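Local coordinates for protein diguanylate cyclase (Pseudomonas aeruginosa, PDB 5M3C) that pairs a GGDEF domain of the diguanylate cyclase family, here holding guanosine-5'-triphosphate and calcium, with an EAL domain that carries a calcium site of its own, at residues B[221-225]-B[226-230]; B[231-235]-B[236-240]. All coordinates share one frame; numbering follows the deposited sequence.

Interaction 1 starts helix 225-234 and interaction 2 ends it, so the two contacts lie in series on one short helix of the EAL domain, their centres 12 Å apart. They also touch through space: Ile229 CG2 of the first packs on Ile238 CD1 of the second at 4.0 Å, where helix 238-259 sets off. Neither is a ligand site as such. The side chain of Ile229 is about 10 Å from a bound calcium ion, and that of Asp234 about 11 Å from a calcium ion and about 6 Å from a bound guanosine-5'-triphosphate. Helix 168-187 packs against both, touching Ile223, Arg227, Leu231, Cys235 and Leu237.

Interaction 1. Residues B[221-225]-B[226-230]; sequences GEISP and ERFIP
Phe228 holds CG between its own backbone N and carbonyl carbon (chi1 74°), and this rotation lays the ring back over Pro225, while Ser224 turns OG into the same kind of position and so directs it at the first turn of helix 225-234. The motif is a serine N-cap followed by a proline in the first helical position. The proline meets the ring by a CH-pi contact: Pro225 CA sits 3.6 Å from the centroid of the Phe228 ring and 15° off the ring normal, over one face. At the ring edge, close to the ring plane, the carbonyl oxygen Ile223 O approaches Phe228 CD2 to 3.3 Å. The CG2 branch of Ile223 meets Phe228 CB at 3.9 Å, and the same methyl lies over one face of the Arg227 guanidinium. Ile223 continues onto Trp215 and His217 of strand 206-217 and Leu178 of helix 168-187, which ties the helix start to both elements of the EAL domain.

Ser224 O is gripped twice. Phe228 N donates to it at 3.0 Å, in the carbonyl plane, with an N-H...O angle of 151°; Arg227 N donates at 2.8 Å from above that plane. The serine hydroxyl adds a weak capping bond, Arg227 N to Ser224 OG at 3.3 Å, so one amide hydrogen is shared between the carbonyl and side-chain oxygens of a single residue. One step along, Ile229 N binds Pro225 O at 2.8 Å. Pro230 has no N-H to continue the series, and the helix kinks there. Beside that last bond, the CD1 methyl of Ile229 rests against Pro225 CB at 3.7 Å.

Interaction 2. Residues B[231-235]-B[236-240]; sequences LAEDC and GLILP
Ala232 and Leu237 meet at the C-terminal end of helix 225-234, where the chain closes in a Schellman-like turn and enters helix 238-259. Three observations support the assignment. Leu237 N donates to Ala232 O over 2.7 Å with an N-H...O angle of 167°, which makes a six-to-one bond; Gly236 between them has a left-handed backbone (phi 56°); and Ala232 CB and Leu237 CB make the expected apolar contact at 3.9 Å. The companion approach, Gly236 N to Glu233 O, is long at 3.6 Å, so the six-to-one bond carries the turn.

The tight part is this apolar face. Leu237 swings CG away from its carbonyl carbon, beside its own N, which brings CD1 alongside the sulfur of Cys235, with Leu237 CD1 and Cys235 SG 3.6 Å apart. On the cysteine, chi1 of 64° places SG beside that methyl. Leu182 and Arg183 of helix 168-187 receive the leucine, and Glu179 of that helix touches Cys235. Ala232 CB reaches Ile238 CB more distantly, at 4.4 Å.

The looser side belongs to the exposed Glu233 and Gly236. Across the turn Glu233 offers only its aliphatic part, CG lying 4.2 Å from Ile238 CB. Asp234, though exposed, is anchored: its OD2 forms a salt bridge with Arg175 of the same helix 168-187.

Leu237 also occupies the N-cap position of helix 238-259, where its hydrocarbon side chain can accept no amide hydrogen. The chemistry therefore implies a link held by one nearly straight backbone bond and a buried alanine-leucine pair, with the partly exposed Cys235 sulfur alongside, while the carboxylates of Glu233 and Asp234, whose CB atoms point away from 236-240, stay out of it.

Interaction 1. Residues B[221-225]-B[226-230]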
ATOM      1  N   GLY B 221      -7.857 -30.867  17.197  1.00 49.25           N
ATOM      2  CA  GLY B 221      -8.614 -29.978  18.070  1.00 49.44           C
ATOM      3  C   GLY B 221      -9.252 -28.837  17.299  1.00 49.65           C
ATOM      4  O   GLY B 221      -9.484 -28.942  16.090  1.00 48.06           O
ATOM      5  N   GLU B 222      -9.545 -27.749  18.005  1.00 50.94           N
ATOM      6  CA  GLU B 222     -10.099 -26.554  17.379  1.00 52.25           C
ATOM      7  C   GLU B 222      -9.031 -25.859  16.547  1.00 51.51           C
ATOM      8  O   GLU B 222      -8.078 -25.297  17.082  1.00 52.36           O
ATOM      9  CB  GLU B 222     -10.652 -25.587  18.432  1.00 53.98           C
ATOM     10  CG  GLU B 222     -12.134 -25.770  18.738  1.00 56.17           C
ATOM     11  CD  GLU B 222     -13.039 -25.109  17.710  1.00 58.09           C
ATOM     12  OE1 GLU B 222     -12.569 -24.197  16.993  1.00 58.55           O
ATOM     13  OE2 GLU B 222     -14.226 -25.497  17.625  1.00 59.63           O
ATOM     14  N   ILE B 223      -9.192 -25.910  15.232  1.00 50.42           N
ATOM     15  CA  ILE B 223      -8.281 -25.228  14.332  1.00 50.79           C
ATOM     16  C   ILE B 223      -8.766 -23.797  14.142  1.00 51.05           C
ATOM     17  O   ILE B 223      -9.869 -23.568  13.649  1.00 51.67           O
ATOM     18  CB  ILE B 223      -8.201 -25.949  12.976  1.00 50.83           C
ATOM     19  CG1 ILE B 223      -7.876 -27.430  13.194  1.00 50.91           C
ATOM     20  CG2 ILE B 223      -7.142 -25.306  12.093  1.00 50.55           C
ATOM     21  CD1 ILE B 223      -8.130 -28.301  11.984  1.00 51.02           C
ATOM     22  N   SER B 224      -7.945 -22.833  14.551  1.00 51.68           N
ATOM     23  CA  SER B 224      -8.343 -21.429  14.501  1.00 52.07           C
ATOM     24  C   SER B 224      -8.397 -20.927  13.064  1.00 52.15           C
ATOM     25  O   SER B 224      -7.607 -21.357  12.223  1.00 50.92           O
ATOM     26  CB  SER B 224      -7.372 -20.560  15.305  1.00 52.34           C
ATOM     27  OG  SER B 224      -6.196 -20.287  14.561  1.00 52.59           O
ATOM     28  N   PRO B 225      -9.329 -20.004  12.782  1.00 52.64           N
ATOM     29  CA  PRO B 225      -9.445 -19.374  11.468  1.00 53.41           C
ATOM     30  C   PRO B 225      -8.140 -18.716  11.022  1.00 54.52           C
ATOM     31  O   PRO B 225      -7.800 -18.757   9.833  1.00 55.13           O
ATOM     32  CB  PRO B 225     -10.531 -18.317  11.679  1.00 53.15           C
ATOM     33  CG  PRO B 225     -11.340 -18.823  12.822  1.00 52.92           C
ATOM     34  CD  PRO B 225     -10.370 -19.537  13.714  1.00 52.62           C
ATOM     35  N   GLU B 226      -7.420 -18.124  11.973  1.00 56.02           N
ATOM     36  CA  GLU B 226      -6.117 -17.516  11.697  1.00 57.78           C
ATOM     37  C   GLU B 226      -5.166 -18.547  11.102  1.00 57.43           C
ATOM     38  O   GLU B 226      -4.241 -18.211  10.364  1.00 56.79           O
ATOM     39  CB  GLU B 226      -5.500 -16.937  12.977  1.00 59.58           C
ATOM     40  CG  GLU B 226      -6.125 -15.635  13.458  1.00 61.44           C
ATOM     41  CD  GLU B 226      -7.284 -15.855  14.412  1.00 63.97           C
ATOM     42  OE1 GLU B 226      -7.145 -16.693  15.330  1.00 66.63           O
ATOM     43  OE2 GLU B 226      -8.328 -15.185  14.250  1.00 65.21           O
ATOM     44  N   ARG B 227      -5.403 -19.807  11.438  1.00 57.28           N
ATOM     45  CA  ARG B 227      -4.557 -20.893  10.983  1.00 56.95           C
ATOM     46  C   ARG B 227      -5.057 -21.441   9.648  1.00 55.19           C
ATOM     47  O   ARG B 227      -4.274 -21.618   8.718  1.00 55.41           O
ATOM     48  CB  ARG B 227      -4.539 -21.991  12.048  1.00 58.31           C
ATOM     49  CG  ARG B 227      -3.370 -22.960  11.987  1.00 58.75           C
ATOM     50  CD  ARG B 227      -3.249 -23.680  13.321  1.00 59.60           C
ATOM     51  NE  ARG B 227      -2.933 -25.098  13.183  1.00 60.78           N
ATOM     52  CZ  ARG B 227      -3.377 -26.047  14.005  1.00 62.30           C
ATOM     53  NH1 ARG B 227      -3.037 -27.314  13.805  1.00 63.99           N
ATOM     54  NH2 ARG B 227      -4.173 -25.736  15.024  1.00 61.86           N
ATOM     55  N   PHE B 228      -6.362 -21.687   9.542  1.00 53.68           N
ATOM     56  CA  PHE B 228      -6.895 -22.408   8.384  1.00 53.04           C
ATOM     57  C   PHE B 228      -7.366 -21.535   7.225  1.00 54.49           C
ATOM     58  O   PHE B 228      -7.604 -22.052   6.133  1.00 56.66           O
ATOM     59  CB  PHE B 228      -7.997 -23.406   8.797  1.00 52.17           C
ATOM     60  CG  PHE B 228      -9.319 -22.776   9.171  1.00 51.54           C
ATOM     61  CD1 PHE B 228     -10.033 -22.009   8.262  1.00 51.09           C
ATOM     62  CD2 PHE B 228      -9.875 -22.999  10.425  1.00 50.91           C
ATOM     63  CE1 PHE B 228     -11.253 -21.451   8.607  1.00 50.62           C
ATOM     64  CE2 PHE B 228     -11.094 -22.445  10.774  1.00 50.03           C
ATOM     65  CZ  PHE B 228     -11.784 -21.671   9.864  1.00 50.03           C
ATOM     66  N   ILE B 229      -7.512 -20.228   7.432  1.00 54.93           N
ATOM     67  CA  ILE B 229      -7.912 -19.363   6.316  1.00 55.03           C
ATOM     68  C   ILE B 229      -6.737 -19.094   5.371  1.00 54.40           C
ATOM     69  O   ILE B 229      -6.887 -19.168   4.146  1.00 54.58           O
ATOM     70  CB  ILE B 229      -8.544 -18.047   6.797  1.00 55.68           C
ATOM     71  CG1 ILE B 229      -9.896 -18.338   7.448  1.00 56.71           C
ATOM     72  CG2 ILE B 229      -8.739 -17.095   5.627  1.00 55.68           C
ATOM     73  CD1 ILE B 229     -10.529 -17.141   8.124  1.00 57.89           C
ATOM     74  N   PRO B 230      -5.558 -18.793   5.933  1.00 54.22           N
ATOM     75  CA  PRO B 230      -4.374 -18.693   5.086  1.00 54.31           C
ATOM     76  C   PRO B 230      -4.113 -20.001   4.346  1.00 54.19           C
ATOM     77  O   PRO B 230      -3.741 -19.987   3.173  1.00 53.00           O
ATOM     78  CB  PRO B 230      -3.246 -18.399   6.082  1.00 54.32           C
ATOM     79  CG  PRO B 230      -3.921 -17.813   7.274  1.00 54.12           C
ATOM     80  CD  PRO B 230      -5.261 -18.485   7.343  1.00 54.56           C
TER

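Interaction 2. Residues B[231-235]-B[236-240]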
ATOM      1  N   LEU B 231      -4.309 -21.122   5.038  1.00 54.10           N
ATOM      2  CA  LEU B 231      -4.198 -22.438   4.419  1.00 54.34           C
ATOM      3  C   LEU B 231      -5.055 -22.483   3.162  1.00 54.34           C
ATOM      4  O   LEU B 231      -4.573 -22.826   2.077  1.00 55.77           O
ATOM      5  CB  LEU B 231      -4.655 -23.518   5.400  1.00 54.77           C
ATOM      6  CG  LEU B 231      -4.681 -24.953   4.874  1.00 54.90           C
ATOM      7  CD1 LEU B 231      -3.268 -25.455   4.644  1.00 55.44           C
ATOM      8  CD2 LEU B 231      -5.420 -25.866   5.841  1.00 54.85           C
ATOM      9  N   ALA B 232      -6.328 -22.128   3.316  1.00 54.60           N
ATOM     10  CA  ALA B 232      -7.261 -22.102   2.196  1.00 55.87           C
ATOM     11  C   ALA B 232      -6.759 -21.172   1.098  1.00 56.92           C
ATOM     12  O   ALA B 232      -6.735 -21.544  -0.079  1.00 55.91           O
ATOM     13  CB  ALA B 232      -8.640 -21.670   2.666  1.00 56.00           C
ATOM     14  N   GLU B 233      -6.352 -19.966   1.483  1.00 58.94           N
ATOM     15  CA  GLU B 233      -5.786 -19.018   0.521  1.00 60.10           C
ATOM     16  C   GLU B 233      -4.583 -19.622  -0.211  1.00 60.19           C
ATOM     17  O   GLU B 233      -4.456 -19.486  -1.428  1.00 58.05           O
ATOM     18  CB  GLU B 233      -5.390 -17.711   1.219  1.00 61.69           C
ATOM     19  CG  GLU B 233      -6.579 -16.837   1.607  1.00 63.17           C
ATOM     20  CD  GLU B 233      -6.220 -15.702   2.557  1.00 63.96           C
ATOM     21  OE1 GLU B 233      -5.094 -15.696   3.101  1.00 65.05           O
ATOM     22  OE2 GLU B 233      -7.075 -14.814   2.764  1.00 63.34           O
ATOM     23  N   ASP B 234      -3.715 -20.301   0.537  1.00 61.25           N
ATOM     24  CA  ASP B 234      -2.499 -20.890  -0.024  1.00 61.60           C
ATOM     25  C   ASP B 234      -2.808 -22.022  -0.997  1.00 60.31           C
ATOM     26  O   ASP B 234      -2.260 -22.054  -2.097  1.00 60.69           O
ATOM     27  CB  ASP B 234      -1.580 -21.400   1.091  1.00 63.59           C
ATOM     28  CG  ASP B 234      -0.283 -21.999   0.558  1.00 66.03           C
ATOM     29  OD1 ASP B 234       0.146 -21.621  -0.554  1.00 67.99           O
ATOM     30  OD2 ASP B 234       0.316 -22.847   1.256  1.00 68.47           O
ATOM     31  N   CYS B 235      -3.678 -22.947  -0.601  1.00 59.67           N
ATOM     32  CA  CYS B 235      -3.999 -24.086  -1.467  1.00 58.92           C
ATOM     33  C   CYS B 235      -5.342 -23.937  -2.183  1.00 57.95           C
ATOM     34  O   CYS B 235      -6.003 -24.925  -2.493  1.00 56.60           O
ATOM     35  CB  CYS B 235      -3.962 -25.392  -0.671  1.00 60.03           C
ATOM     36  SG  CYS B 235      -5.206 -25.514   0.630  1.00 60.71           S
ATOM     37  N   GLY B 236      -5.739 -22.693  -2.439  1.00 59.07           N
ATOM     38  CA  GLY B 236      -6.895 -22.398  -3.286  1.00 59.21           C
ATOM     39  C   GLY B 236      -8.194 -23.044  -2.843  1.00 59.87           C
ATOM     40  O   GLY B 236      -8.838 -23.752  -3.616  1.00 60.47           O
ATOM     41  N   LEU B 237      -8.585 -22.795  -1.598  1.00 60.40           N
ATOM     42  CA  LEU B 237      -9.845 -23.306  -1.072  1.00 60.06           C
ATOM     43  C   LEU B 237     -10.709 -22.185  -0.511  1.00 60.14           C
ATOM     44  O   LEU B 237     -11.797 -22.436   0.006  1.00 61.27           O
ATOM     45  CB  LEU B 237      -9.582 -24.352   0.013  1.00 60.12           C
ATOM     46  CG  LEU B 237      -8.993 -25.672  -0.487  1.00 60.74           C
ATOM     47  CD1 LEU B 237      -8.645 -26.587   0.676  1.00 60.89           C
ATOM     48  CD2 LEU B 237      -9.954 -26.366  -1.442  1.00 60.90           C
ATOM     49  N   ILE B 238     -10.230 -20.950  -0.630  1.00 60.28           N
ATOM     50  CA  ILE B 238     -10.925 -19.800  -0.063  1.00 59.97           C
ATOM     51  C   ILE B 238     -12.248 -19.531  -0.781  1.00 59.55           C
ATOM     52  O   ILE B 238     -13.243 -19.189  -0.145  1.00 60.54           O
ATOM     53  CB  ILE B 238     -10.043 -18.531  -0.090  1.00 60.26           C
ATOM     54  CG1 ILE B 238     -10.690 -17.407   0.724  1.00 61.47           C
ATOM     55  CG2 ILE B 238      -9.794 -18.068  -1.519  1.00 59.74           C
ATOM     56  CD1 ILE B 238     -10.794 -17.696   2.205  1.00 61.74           C
ATOM     57  N   LEU B 239     -12.260 -19.690  -2.101  1.00 58.41           N
ATOM     58  CA  LEU B 239     -13.484 -19.482  -2.868  1.00 57.67           C
ATOM     59  C   LEU B 239     -14.540 -20.518  -2.477  1.00 57.80           C
ATOM     60  O   LEU B 239     -15.676 -20.155  -2.173  1.00 59.05           O
ATOM     61  CB  LEU B 239     -13.204 -19.513  -4.374  1.00 57.05           C
ATOM     62  CG  LEU B 239     -12.308 -18.382  -4.896  1.00 56.65           C
ATOM     63  CD1 LEU B 239     -12.128 -18.487  -6.403  1.00 56.47           C
ATOM     64  CD2 LEU B 239     -12.867 -17.018  -4.520  1.00 56.12           C
ATOM     65  N   PRO B 240     -14.167 -21.809  -2.469  1.00 57.54           N
ATOM     66  CA  PRO B 240     -15.070 -22.845  -1.963  1.00 56.92           C
ATOM     67  C   PRO B 240     -15.495 -22.587  -0.515  1.00 57.14           C
ATOM     68  O   PRO B 240     -16.648 -22.831  -0.152  1.00 57.77           O
ATOM     69  CB  PRO B 240     -14.228 -24.121  -2.044  1.00 56.66           C
ATOM     70  CG  PRO B 240     -13.202 -23.847  -3.084  1.00 56.82           C
ATOM     71  CD  PRO B 240     -12.920 -22.377  -3.014  1.00 57.32           C
TER